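Local coordinates for telomerase reverse transcriptase (Candida tropicalis MYA-3404, PDB 6ZD1), which probably elongates chromosome ends as the catalytic subunit of telomerase, a reverse transcriptase that copies a template within the enzyme's RNA component, at residues L281-Q286 and Y369-Y374; G375-F380 and G665-V670; R580-L585 and A632-Q637; Y643-F648 and Q692-W697. One frame throughout, in Å; residues are numbered along the deposited sequence.

Interaction 1. Residues L281-Q286 and Y369-Y374; sequences LSPVRQ and YHVREY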
# COMPACT_ATOMS: atom_id res chain seq x y z
N LEU A 281 -16.17 1.59 -13.38
CA LEU A 281 -15.30 2.40 -12.52
C LEU A 281 -13.95 2.64 -13.18
O LEU A 281 -13.43 3.76 -13.15
CB LEU A 281 -15.12 1.72 -11.16
CG LEU A 281 -16.21 1.93 -10.12
CD1 LEU A 281 -15.80 1.33 -8.79
CD2 LEU A 281 -16.53 3.41 -9.97
N SER A 282 -13.34 1.59 -13.73
CA SER A 282 -12.05 1.76 -14.38
C SER A 282 -12.10 2.76 -15.53
O SER A 282 -11.21 3.63 -15.59
CB SER A 282 -11.52 0.39 -14.85
OG SER A 282 -10.25 0.52 -15.46
N PRO A 283 -13.08 2.73 -16.44
CA PRO A 283 -13.13 3.79 -17.47
C PRO A 283 -13.29 5.18 -16.89
O PRO A 283 -12.63 6.12 -17.37
CB PRO A 283 -14.34 3.38 -18.32
CG PRO A 283 -14.43 1.92 -18.15
CD PRO A 283 -14.07 1.68 -16.72
N VAL A 284 -14.13 5.35 -15.87
CA VAL A 284 -14.33 6.67 -15.28
C VAL A 284 -13.01 7.21 -14.75
O VAL A 284 -12.65 8.37 -14.99
CB VAL A 284 -15.41 6.62 -14.18
CG1 VAL A 284 -15.36 7.87 -13.32
CG2 VAL A 284 -16.78 6.47 -14.80
N ARG A 285 -12.25 6.37 -14.05
CA ARG A 285 -10.96 6.82 -13.53
C ARG A 285 -9.98 7.10 -14.66
O ARG A 285 -9.20 8.05 -14.58
CB ARG A 285 -10.40 5.78 -12.56
CG ARG A 285 -9.08 6.19 -11.93
CD ARG A 285 -8.79 5.42 -10.66
NE ARG A 285 -8.68 3.98 -10.88
CZ ARG A 285 -8.28 3.12 -9.95
NH1 ARG A 285 -7.95 3.55 -8.74
NH2 ARG A 285 -8.21 1.82 -10.23
N GLN A 286 -10.02 6.30 -15.73
CA GLN A 286 -9.09 6.52 -16.84
C GLN A 286 -9.36 7.85 -17.54
O GLN A 286 -8.41 8.58 -17.87
CB GLN A 286 -9.19 5.38 -17.85
CG GLN A 286 -8.61 4.05 -17.40
CD GLN A 286 -8.70 3.00 -18.48
OE1 GLN A 286 -8.09 3.13 -19.55
NE2 GLN A 286 -9.47 1.94 -18.23
N TYR A 369 -15.77 8.36 -24.88
CA TYR A 369 -14.33 8.25 -24.74
C TYR A 369 -13.94 6.78 -24.85
O TYR A 369 -14.66 5.90 -24.37
CB TYR A 369 -13.85 8.82 -23.41
CG TYR A 369 -14.31 10.23 -23.15
CD1 TYR A 369 -15.53 10.47 -22.51
CD2 TYR A 369 -13.55 11.32 -23.54
CE1 TYR A 369 -15.96 11.76 -22.28
CE2 TYR A 369 -13.97 12.61 -23.31
CZ TYR A 369 -15.18 12.83 -22.67
OH TYR A 369 -15.61 14.12 -22.44
N HIS A 370 -12.79 6.52 -25.46
CA HIS A 370 -12.32 5.16 -25.70
C HIS A 370 -11.08 4.92 -24.84
O HIS A 370 -10.05 5.56 -25.05
CB HIS A 370 -12.01 4.94 -27.18
CG HIS A 370 -13.21 5.08 -28.07
ND1 HIS A 370 -14.15 4.09 -28.22
CD2 HIS A 370 -13.62 6.11 -28.85
CE1 HIS A 370 -15.09 4.50 -29.05
NE2 HIS A 370 -14.79 5.72 -29.45
N VAL A 371 -11.20 4.00 -23.89
CA VAL A 371 -10.15 3.69 -22.94
C VAL A 371 -9.93 2.18 -22.95
O VAL A 371 -10.63 1.43 -23.63
CB VAL A 371 -10.48 4.20 -21.53
CG1 VAL A 371 -10.57 5.73 -21.54
CG2 VAL A 371 -11.79 3.60 -21.04
N ARG A 372 -8.97 1.73 -22.15
CA ARG A 372 -8.55 0.34 -22.17
C ARG A 372 -9.36 -0.50 -21.19
O ARG A 372 -9.87 0.00 -20.19
CB ARG A 372 -7.06 0.22 -21.84
CG ARG A 372 -6.14 0.87 -22.85
CD ARG A 372 -4.72 1.01 -22.30
NE ARG A 372 -4.24 -0.24 -21.71
CZ ARG A 372 -3.56 -1.17 -22.37
NH1 ARG A 372 -3.29 -1.00 -23.66
NH2 ARG A 372 -3.16 -2.27 -21.75
N GLU A 373 -9.47 -1.79 -21.50
CA GLU A 373 -10.03 -2.76 -20.58
C GLU A 373 -8.91 -3.41 -19.79
O GLU A 373 -7.78 -3.56 -20.28
CB GLU A 373 -10.84 -3.83 -21.33
CG GLU A 373 -11.47 -4.89 -20.44
CD GLU A 373 -12.00 -6.08 -21.22
OE1 GLU A 373 -13.22 -6.11 -21.51
OE2 GLU A 373 -11.20 -6.98 -21.54
N TYR A 374 -9.22 -3.78 -18.55
CA TYR A 374 -8.27 -4.47 -17.69
C TYR A 374 -8.99 -5.58 -16.95
O TYR A 374 -10.21 -5.53 -16.76
CB TYR A 374 -7.61 -3.51 -16.69
CG TYR A 374 -6.77 -2.43 -17.32
CD1 TYR A 374 -5.47 -2.70 -17.75
CD2 TYR A 374 -7.26 -1.15 -17.50
CE1 TYR A 374 -4.69 -1.72 -18.33
CE2 TYR A 374 -6.49 -0.16 -18.08
CZ TYR A 374 -5.20 -0.45 -18.49
OH TYR A 374 -4.42 0.52 -19.07
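The Tyr374 ring meets the end of Gln286 at its edge. The carboxamide carbon CD of Gln286 lies in the ring plane, and the Gln286 NE2 nitrogen stands 3.6 Å from Tyr374 CE2. The amide and ring planes are turned 60° apart. Ser282 OG comes to the same ring edge, 4.0 Å from Tyr374 CD2. Tyr374 CE1 lies at the edge of the Arg372 guanidinium, in its plane, and Arg372 NE donates to Tyr374 OH. The Gln286 amide makes two hydrogen bonds to the backbone of one residue, Arg372, much as a strand neighbour would. Gln286 NE2 donates to Arg372 O over 2.8 Å; the bond is almost straight, and the acceptor lies in the amide plane. Arg372 N donates to Gln286 OE1 at 3.1 Å, tilted 20° from that carbonyl plane. The two bonds fix which way round the amide sits. A third bond, from Gln286 NE2 to Ser282 OG, is 3.2 Å long. The Gln286 chain is extended beyond CG, which carries the amide across to the strand. Beside the amide, Val371 CB packs 3.3 Å from Gln286 OE1, and Val371 CG2 rests on Pro283 CB at 3.7 Å. Ser282 OG is also hydrogen-bonded to Glu668. Within the reverse transcriptase region, the long helix 263-298 thus receives the end of strand 368-372 at a steep angle. That strand pairs antiparallel with strand 423-427, whose Ile426 also touches Pro283, and helix 428-440 packs on Leu281 and Val284.

Interaction 2. Residues G375-F380 and G665-V670; sequences GTLDEF and GSMEGV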
# COMPACT_ATOMS: atom_id res chain seq x y z
N GLY A 375 -8.23 -6.56 -16.52
CA GLY A 375 -8.79 -7.63 -15.73
C GLY A 375 -8.82 -7.29 -14.25
O GLY A 375 -8.30 -6.27 -13.81
N THR A 376 -9.42 -8.19 -13.49
CA THR A 376 -9.47 -8.12 -12.04
C THR A 376 -8.49 -9.14 -11.49
O THR A 376 -8.12 -10.10 -12.17
CB THR A 376 -10.90 -8.39 -11.54
OG1 THR A 376 -11.83 -7.53 -12.22
CG2 THR A 376 -11.01 -8.17 -10.03
N LEU A 377 -8.01 -8.90 -10.26
CA LEU A 377 -7.16 -9.90 -9.61
C LEU A 377 -7.86 -11.24 -9.57
O LEU A 377 -7.31 -12.26 -10.01
CB LEU A 377 -6.77 -9.47 -8.19
CG LEU A 377 -5.99 -10.58 -7.47
CD1 LEU A 377 -4.69 -10.86 -8.21
CD2 LEU A 377 -5.73 -10.25 -6.03
N ASP A 378 -9.09 -11.23 -9.05
CA ASP A 378 -9.93 -12.44 -8.87
C ASP A 378 -10.38 -13.03 -10.22
O ASP A 378 -11.44 -13.68 -10.25
CB ASP A 378 -11.13 -12.16 -7.96
CG ASP A 378 -10.87 -11.06 -6.95
OD1 ASP A 378 -9.68 -10.80 -6.65
OD2 ASP A 378 -11.85 -10.46 -6.47
N GLU A 379 -9.61 -12.80 -11.29
CA GLU A 379 -9.96 -13.37 -12.62
C GLU A 379 -9.25 -14.73 -12.75
O GLU A 379 -9.95 -15.77 -12.78
CB GLU A 379 -9.54 -12.42 -13.74
CG GLU A 379 -10.41 -12.51 -14.98
CD GLU A 379 -11.28 -11.30 -15.24
OE1 GLU A 379 -11.76 -11.15 -16.37
OE2 GLU A 379 -11.46 -10.50 -14.30
N PHE A 380 -7.92 -14.69 -12.82
CA PHE A 380 -7.06 -15.87 -12.90
C PHE A 380 -7.34 -16.81 -11.75
O PHE A 380 -7.72 -17.97 -11.95
CB PHE A 380 -5.59 -15.42 -12.93
CG PHE A 380 -5.32 -14.43 -14.02
CD1 PHE A 380 -5.63 -13.09 -13.83
CD2 PHE A 380 -4.82 -14.84 -15.24
CE1 PHE A 380 -5.43 -12.18 -14.84
CE2 PHE A 380 -4.61 -13.92 -16.26
CZ PHE A 380 -4.92 -12.58 -16.05
N GLY A 665 -7.04 -4.50 -6.58
CA GLY A 665 -8.04 -5.37 -7.15
C GLY A 665 -8.14 -5.36 -8.65
O GLY A 665 -8.81 -6.23 -9.21
N SER A 666 -7.50 -4.42 -9.34
CA SER A 666 -7.59 -4.29 -10.79
C SER A 666 -6.20 -4.37 -11.41
O SER A 666 -5.23 -3.88 -10.83
CB SER A 666 -8.27 -2.98 -11.19
OG SER A 666 -8.28 -2.83 -12.60
N MSE A 667 -6.13 -4.97 -12.59
CA MSE A 667 -4.87 -5.15 -13.31
C MSE A 667 -4.39 -3.89 -14.01
O MSE A 667 -3.39 -3.92 -14.73
CB MSE A 667 -5.01 -6.27 -14.35
CG MSE A 667 -5.18 -7.64 -13.74
SE MSE A 667 -3.80 -7.96 -12.41
CE MSE A 667 -4.29 -9.78 -11.91
N GLU A 668 -5.10 -2.79 -13.80
CA GLU A 668 -4.73 -1.53 -14.44
C GLU A 668 -3.42 -1.03 -13.85
O GLU A 668 -3.36 -0.67 -12.67
CB GLU A 668 -5.84 -0.50 -14.26
CG GLU A 668 -5.55 0.83 -14.93
CD GLU A 668 -6.59 1.88 -14.63
OE1 GLU A 668 -6.24 3.08 -14.67
OE2 GLU A 668 -7.76 1.52 -14.37
N GLY A 669 -2.37 -1.00 -14.67
CA GLY A 669 -1.09 -0.47 -14.27
C GLY A 669 -0.01 -1.49 -13.99
O GLY A 669 1.13 -1.10 -13.70
N VAL A 670 -0.31 -2.79 -14.08
CA VAL A 670 0.73 -3.79 -13.86
C VAL A 670 1.73 -3.78 -15.01
O VAL A 670 2.94 -3.96 -14.80
CB VAL A 670 0.12 -5.19 -13.65
CG1 VAL A 670 -0.77 -5.20 -12.42
CG2 VAL A 670 -0.65 -5.65 -14.88
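Thr376 and Ser666 face each other across a single antiparallel bridge, as a non-hydrogen-bonded pair. The bonds lie one residue further out. Met667 N donates to Gly375 O at 2.8 Å, and Leu377 N donates to Gly665 O at 3.0 Å. The second bond approaches from above the Gly665 carbonyl plane, 50° out of it. Thr376 CG2 also presses on Gly665 O at 3.0 Å, a tight contact. Residue 667 is a selenomethionine. Its CB and CG lie along the Gly375 carbonyl, with Met667 CB 3.3 Å from Gly375 O. Its chain bends at chi2 (-50°), which brings the methyl CE over residues 377-380. There Met667 CE lies 3.7 Å from Leu377 CA and also touches the leucine side chain. Met667 CE stands 4.0 Å from Phe380 CE1.

Each segment makes a beta turn. Residues 376-379 form a type I turn, braced by Glu379 OE2, which accepts from Thr376 N at 3.2 Å. Lys278 of helix 263-298 makes a salt bridge with the other carboxylate oxygen of Glu379. Gly665 leaves helix 642-664 with positive phi (70°). A type II turn then runs from Met667 to Val670, with Gly669 as N-cap of helix 670-684. The bridge therefore fastens the connection between these two C-terminal helices to the loop after strand 368-372. The hydrogen bonding across the contact is backbone alone, two N-H groups paired with two carbonyls, and the residue 667 side chain adds apolar packing beside it.

Interaction 3. Residues R580-L585 and A632-Q637; sequences RSFKAL and ATISKQ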
# COMPACT_ATOMS: atom_id res chain seq x y z
N ARG A 580 28.17 -14.59 4.48
CA ARG A 580 29.19 -15.44 3.90
C ARG A 580 28.72 -16.17 2.65
O ARG A 580 29.42 -17.07 2.17
CB ARG A 580 29.68 -16.47 4.93
CG ARG A 580 30.07 -15.88 6.27
CD ARG A 580 30.47 -16.98 7.25
NE ARG A 580 29.42 -17.98 7.39
CZ ARG A 580 29.51 -19.23 6.93
NH1 ARG A 580 30.61 -19.64 6.31
NH2 ARG A 580 28.50 -20.07 7.10
N SER A 581 27.57 -15.80 2.10
CA SER A 581 27.03 -16.49 0.94
C SER A 581 25.93 -15.63 0.33
O SER A 581 25.28 -14.85 1.03
CB SER A 581 26.47 -17.87 1.30
OG SER A 581 25.33 -17.75 2.12
N PHE A 582 25.72 -15.80 -0.98
CA PHE A 582 24.67 -15.04 -1.64
C PHE A 582 23.28 -15.56 -1.27
O PHE A 582 22.33 -14.77 -1.21
CB PHE A 582 24.85 -15.09 -3.16
CG PHE A 582 25.94 -14.19 -3.66
CD1 PHE A 582 25.73 -12.82 -3.80
CD2 PHE A 582 27.18 -14.70 -4.00
CE1 PHE A 582 26.73 -12.00 -4.27
CE2 PHE A 582 28.19 -13.88 -4.47
CZ PHE A 582 27.96 -12.52 -4.60
N LYS A 583 23.15 -16.86 -1.02
CA LYS A 583 21.85 -17.39 -0.62
C LYS A 583 21.35 -16.72 0.65
O LYS A 583 20.19 -16.31 0.74
CB LYS A 583 21.92 -18.90 -0.44
CG LYS A 583 20.55 -19.56 -0.37
CD LYS A 583 20.64 -21.03 0.01
CE LYS A 583 21.05 -21.20 1.46
NZ LYS A 583 21.03 -22.63 1.86
N ALA A 584 22.23 -16.58 1.65
CA ALA A 584 21.84 -15.91 2.88
C ALA A 584 21.55 -14.44 2.66
O ALA A 584 20.71 -13.86 3.35
CB ALA A 584 22.94 -16.08 3.94
N LEU A 585 22.22 -13.82 1.68
CA LEU A 585 21.98 -12.41 1.39
C LEU A 585 20.63 -12.22 0.71
O LEU A 585 19.91 -11.26 1.00
CB LEU A 585 23.09 -11.85 0.51
CG LEU A 585 22.86 -10.41 0.04
CD1 LEU A 585 23.18 -9.43 1.16
CD2 LEU A 585 23.66 -10.09 -1.21
N ALA A 632 31.58 -7.67 -3.51
CA ALA A 632 32.99 -8.06 -3.55
C ALA A 632 33.36 -8.92 -2.35
O ALA A 632 34.10 -9.90 -2.48
CB ALA A 632 33.88 -6.82 -3.62
N THR A 633 32.84 -8.58 -1.17
CA THR A 633 33.16 -9.35 0.03
C THR A 633 32.63 -10.77 -0.09
O THR A 633 33.36 -11.74 0.15
CB THR A 633 32.58 -8.68 1.27
OG1 THR A 633 33.12 -7.36 1.41
CG2 THR A 633 32.90 -9.51 2.51
N ILE A 634 31.36 -10.91 -0.47
CA ILE A 634 30.75 -12.23 -0.55
C ILE A 634 31.35 -13.02 -1.72
O ILE A 634 31.62 -14.22 -1.59
CB ILE A 634 29.22 -12.10 -0.68
CG1 ILE A 634 28.65 -11.39 0.55
CG2 ILE A 634 28.57 -13.46 -0.87
CD1 ILE A 634 27.16 -11.12 0.46
N SER A 635 31.59 -12.35 -2.85
CA SER A 635 32.15 -13.06 -4.00
C SER A 635 33.54 -13.60 -3.72
O SER A 635 33.97 -14.54 -4.40
CB SER A 635 32.19 -12.14 -5.22
OG SER A 635 32.63 -12.85 -6.36
N LYS A 636 34.24 -13.06 -2.72
CA LYS A 636 35.54 -13.59 -2.35
C LYS A 636 35.42 -15.01 -1.80
O LYS A 636 36.28 -15.86 -2.06
CB LYS A 636 36.21 -12.67 -1.32
CG LYS A 636 37.25 -13.34 -0.44
CD LYS A 636 37.85 -12.38 0.58
CE LYS A 636 38.94 -13.07 1.40
NZ LYS A 636 39.70 -12.12 2.28
N GLN A 637 34.34 -15.30 -1.07
CA GLN A 637 34.16 -16.57 -0.39
C GLN A 637 32.99 -17.39 -0.93
O GLN A 637 32.71 -18.47 -0.40
CB GLN A 637 33.97 -16.34 1.11
CG GLN A 637 32.91 -15.29 1.43
CD GLN A 637 32.71 -15.07 2.92
OE1 GLN A 637 32.67 -16.02 3.70
NE2 GLN A 637 32.57 -13.81 3.32
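Ile634 of helix 609-637 lays its branch methyl over the face of Phe582. Ile634 CG2 stands 3.6 Å from the ring centroid and 13° off the ring normal, a CH-pi contact. With CG1 anti to the carbonyl carbon (chi1 -61°), the CG2 methyl is left opposite the backbone N and faces the ring. Ile634 CG2 also touches Ser581 C at 3.6 Å. The longer branch reaches the next turn of helix 582-596, where Ile634 CD1 meets Leu585 CD2 at 4.0 Å. Ser635 N lies 4.0 Å from Phe582 CZ. Gln637 CG sits between the backbone N and the carbonyl carbon (chi1 50°), and the extended chain brings the amide to Arg580. Gln637 OE1 lies 3.3 Å from Arg580 CB, while the poorly ordered guanidinium leads away. Both residues also touch a crystal neighbour, which may affect their conformations. Ser581 N-caps helix 582-596 through a weak bond from Ala584 N to Ser581 OG. Asp638 accepts from Phe582 N. The contact joins the start of helix 582-596 to the last turns of helix 609-637, probably in the telomerase thumb. No hydrogen bond crosses between the two segments. Cohesion comes from dispersion and CH-pi attraction at Ile634.

Interaction 4. Residues Y643-F648 and Q692-W697; sequences YRFMKF and QEIIEW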
# COMPACT_ATOMS: atom_id res chain seq x y z
N TYR A 643 21.81 -17.79 -12.05
CA TYR A 643 20.49 -18.41 -12.07
C TYR A 643 19.82 -18.31 -10.71
O TYR A 643 18.61 -18.06 -10.63
CB TYR A 643 20.60 -19.87 -12.52
CG TYR A 643 21.09 -20.05 -13.94
CD1 TYR A 643 20.35 -19.56 -15.01
CD2 TYR A 643 22.28 -20.70 -14.21
CE1 TYR A 643 20.79 -19.71 -16.31
CE2 TYR A 643 22.73 -20.86 -15.52
CZ TYR A 643 21.98 -20.36 -16.56
OH TYR A 643 22.41 -20.52 -17.86
N ARG A 644 20.59 -18.46 -9.63
CA ARG A 644 20.03 -18.24 -8.30
C ARG A 644 19.61 -16.79 -8.13
O ARG A 644 18.58 -16.50 -7.50
CB ARG A 644 21.06 -18.63 -7.24
CG ARG A 644 20.66 -18.28 -5.82
CD ARG A 644 21.71 -18.76 -4.82
NE ARG A 644 21.92 -20.20 -4.89
CZ ARG A 644 21.15 -21.10 -4.28
NH1 ARG A 644 20.10 -20.70 -3.57
NH2 ARG A 644 21.41 -22.39 -4.40
N PHE A 645 20.36 -15.86 -8.73
CA PHE A 645 20.01 -14.45 -8.64
C PHE A 645 18.73 -14.14 -9.41
O PHE A 645 17.97 -13.26 -9.00
CB PHE A 645 21.16 -13.60 -9.17
CG PHE A 645 20.88 -12.13 -9.16
CD1 PHE A 645 20.64 -11.46 -7.97
CD2 PHE A 645 20.89 -11.40 -10.34
CE1 PHE A 645 20.40 -10.10 -7.96
CE2 PHE A 645 20.64 -10.04 -10.34
CZ PHE A 645 20.39 -9.38 -9.15
N MSE A 646 18.47 -14.87 -10.49
CA MSE A 646 17.29 -14.59 -11.30
C MSE A 646 16.03 -15.08 -10.62
O MSE A 646 14.98 -14.43 -10.67
CB MSE A 646 17.42 -15.23 -12.67
CG MSE A 646 18.39 -14.49 -13.57
SE MSE A 646 18.57 -15.34 -15.31
CE MSE A 646 20.40 -15.96 -15.15
N LYS A 647 16.13 -16.23 -9.95
CA LYS A 647 15.02 -16.68 -9.12
C LYS A 647 14.71 -15.65 -8.05
O LYS A 647 13.54 -15.36 -7.77
CB LYS A 647 15.36 -18.04 -8.49
CG LYS A 647 15.35 -19.18 -9.49
CD LYS A 647 16.24 -20.33 -9.05
CE LYS A 647 16.35 -21.37 -10.14
NZ LYS A 647 17.44 -22.34 -9.87
N PHE A 648 15.75 -15.05 -7.46
CA PHE A 648 15.54 -13.96 -6.51
C PHE A 648 14.83 -12.79 -7.19
O PHE A 648 13.86 -12.24 -6.65
CB PHE A 648 16.88 -13.51 -5.92
CG PHE A 648 16.80 -12.24 -5.12
CD1 PHE A 648 16.37 -12.25 -3.80
CD2 PHE A 648 17.19 -11.03 -5.68
CE1 PHE A 648 16.31 -11.08 -3.06
CE2 PHE A 648 17.13 -9.85 -4.95
CZ PHE A 648 16.69 -9.88 -3.64
N GLN A 692 24.45 -9.73 -18.95
CA GLN A 692 23.72 -9.75 -20.21
C GLN A 692 22.62 -10.80 -20.18
O GLN A 692 21.47 -10.53 -20.55
CB GLN A 692 24.67 -10.00 -21.37
CG GLN A 692 23.97 -10.16 -22.71
CD GLN A 692 24.93 -10.46 -23.84
OE1 GLN A 692 26.07 -10.01 -23.85
NE2 GLN A 692 24.46 -11.24 -24.81
N GLU A 693 22.94 -12.02 -19.73
CA GLU A 693 21.93 -13.06 -19.67
C GLU A 693 20.86 -12.73 -18.64
O GLU A 693 19.67 -12.99 -18.86
CB GLU A 693 22.59 -14.40 -19.36
CG GLU A 693 21.66 -15.60 -19.40
CD GLU A 693 22.40 -16.92 -19.30
OE1 GLU A 693 23.65 -16.90 -19.26
OE2 GLU A 693 21.74 -17.98 -19.25
N ILE A 694 21.26 -12.12 -17.52
CA ILE A 694 20.30 -11.71 -16.50
C ILE A 694 19.34 -10.67 -17.07
O ILE A 694 18.12 -10.77 -16.91
CB ILE A 694 21.01 -11.18 -15.25
CG1 ILE A 694 21.89 -12.26 -14.61
CG2 ILE A 694 19.99 -10.66 -14.24
CD1 ILE A 694 22.72 -11.75 -13.45
N ILE A 695 19.88 -9.64 -17.73
CA ILE A 695 19.02 -8.58 -18.24
C ILE A 695 18.18 -9.09 -19.40
O ILE A 695 16.99 -8.77 -19.51
CB ILE A 695 19.86 -7.34 -18.64
CG1 ILE A 695 20.06 -6.39 -17.44
CG2 ILE A 695 19.14 -6.52 -19.68
CD1 ILE A 695 20.73 -7.00 -16.24
N GLU A 696 18.75 -9.95 -20.25
CA GLU A 696 17.98 -10.52 -21.34
C GLU A 696 16.81 -11.34 -20.82
O GLU A 696 15.71 -11.29 -21.38
CB GLU A 696 18.88 -11.38 -22.23
CG GLU A 696 18.15 -12.02 -23.39
CD GLU A 696 19.02 -12.99 -24.15
OE1 GLU A 696 20.11 -13.32 -23.65
OE2 GLU A 696 18.61 -13.42 -25.25
N TRP A 697 17.03 -12.10 -19.74
CA TRP A 697 15.92 -12.82 -19.11
C TRP A 697 14.91 -11.84 -18.53
O TRP A 697 13.70 -12.07 -18.60
CB TRP A 697 16.44 -13.74 -18.01
CG TRP A 697 15.36 -14.20 -17.08
CD1 TRP A 697 14.56 -15.28 -17.23
CD2 TRP A 697 14.97 -13.58 -15.84
NE1 TRP A 697 13.68 -15.38 -16.17
CE2 TRP A 697 13.92 -14.35 -15.30
CE3 TRP A 697 15.41 -12.45 -15.14
CZ2 TRP A 697 13.30 -14.03 -14.10
CZ3 TRP A 697 14.79 -12.14 -13.93
CH2 TRP A 697 13.75 -12.93 -13.43
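Met646, a selenomethionine, lies along the indole of Trp697, the two side chains running in opposite directions. Met646 CB makes a CH-pi contact over the six-membered ring of Trp697, 4.1 Å from its centroid and 7° off its normal. The selenium of Met646 comes in obliquely, 4.3 Å from the centroid of the Trp697 five-membered ring, a Met-aromatic contact. Trp697 CG is anti to the backbone N, which puts the ring against helix 642-664, and Trp697 CH2 reaches Met646 O at 3.4 Å. The Met646 chain is straight to SE and then bends at chi3 (-112°). The bend turns the methyl toward Ile694, with Met646 CE 4.0 Å from Ile694 CG1. These residues form the seam between helices 642-664 and 692-699. The short segments run nearly the same way, crossing at -30° with axes 10.4 Å apart, in the probable C-terminal thumb of this reverse transcriptase. Phe645 packs on the CD1 and CG2 ends of Ile694. The two side chains cross at about a right angle, and Ile694 CD1 meets the ring obliquely, 3.6 Å from Phe645 CD2. Phe640 and Phe624 also touch this ring. At the exposed margin, Tyr643 OH lies 3.0 Å from Glu693 OE2, and the ring and carboxylate planes are close to perpendicular. Glu693 reaches there with an extended chain, and its OE1 makes a salt bridge with Arg642.

How the interactions relate
Interactions 1 and 2 are neighbours, with centres 13 Å apart, and follow directly along residues 369-380. They touch where Glu668 of 665-670 meets Ser282 and Tyr374. Interaction 2 thus brings the C-terminal helices to the reverse transcriptase region that interaction 1 packs internally. Interactions 3 and 4 lie 17 Å apart, among the C-terminal helices between residues 582 and 699, and touch at Lys583 and Arg644. Helix 642-664 links the two halves: interaction 4 uses its beginning, and interaction 2 follows its end, 26 Å away between centres. Interactions 1 and 3 are farthest apart, at 47 Å. Of the four, only interaction 2 connects the reverse transcriptase region to the C-terminal helices, probably the thumb.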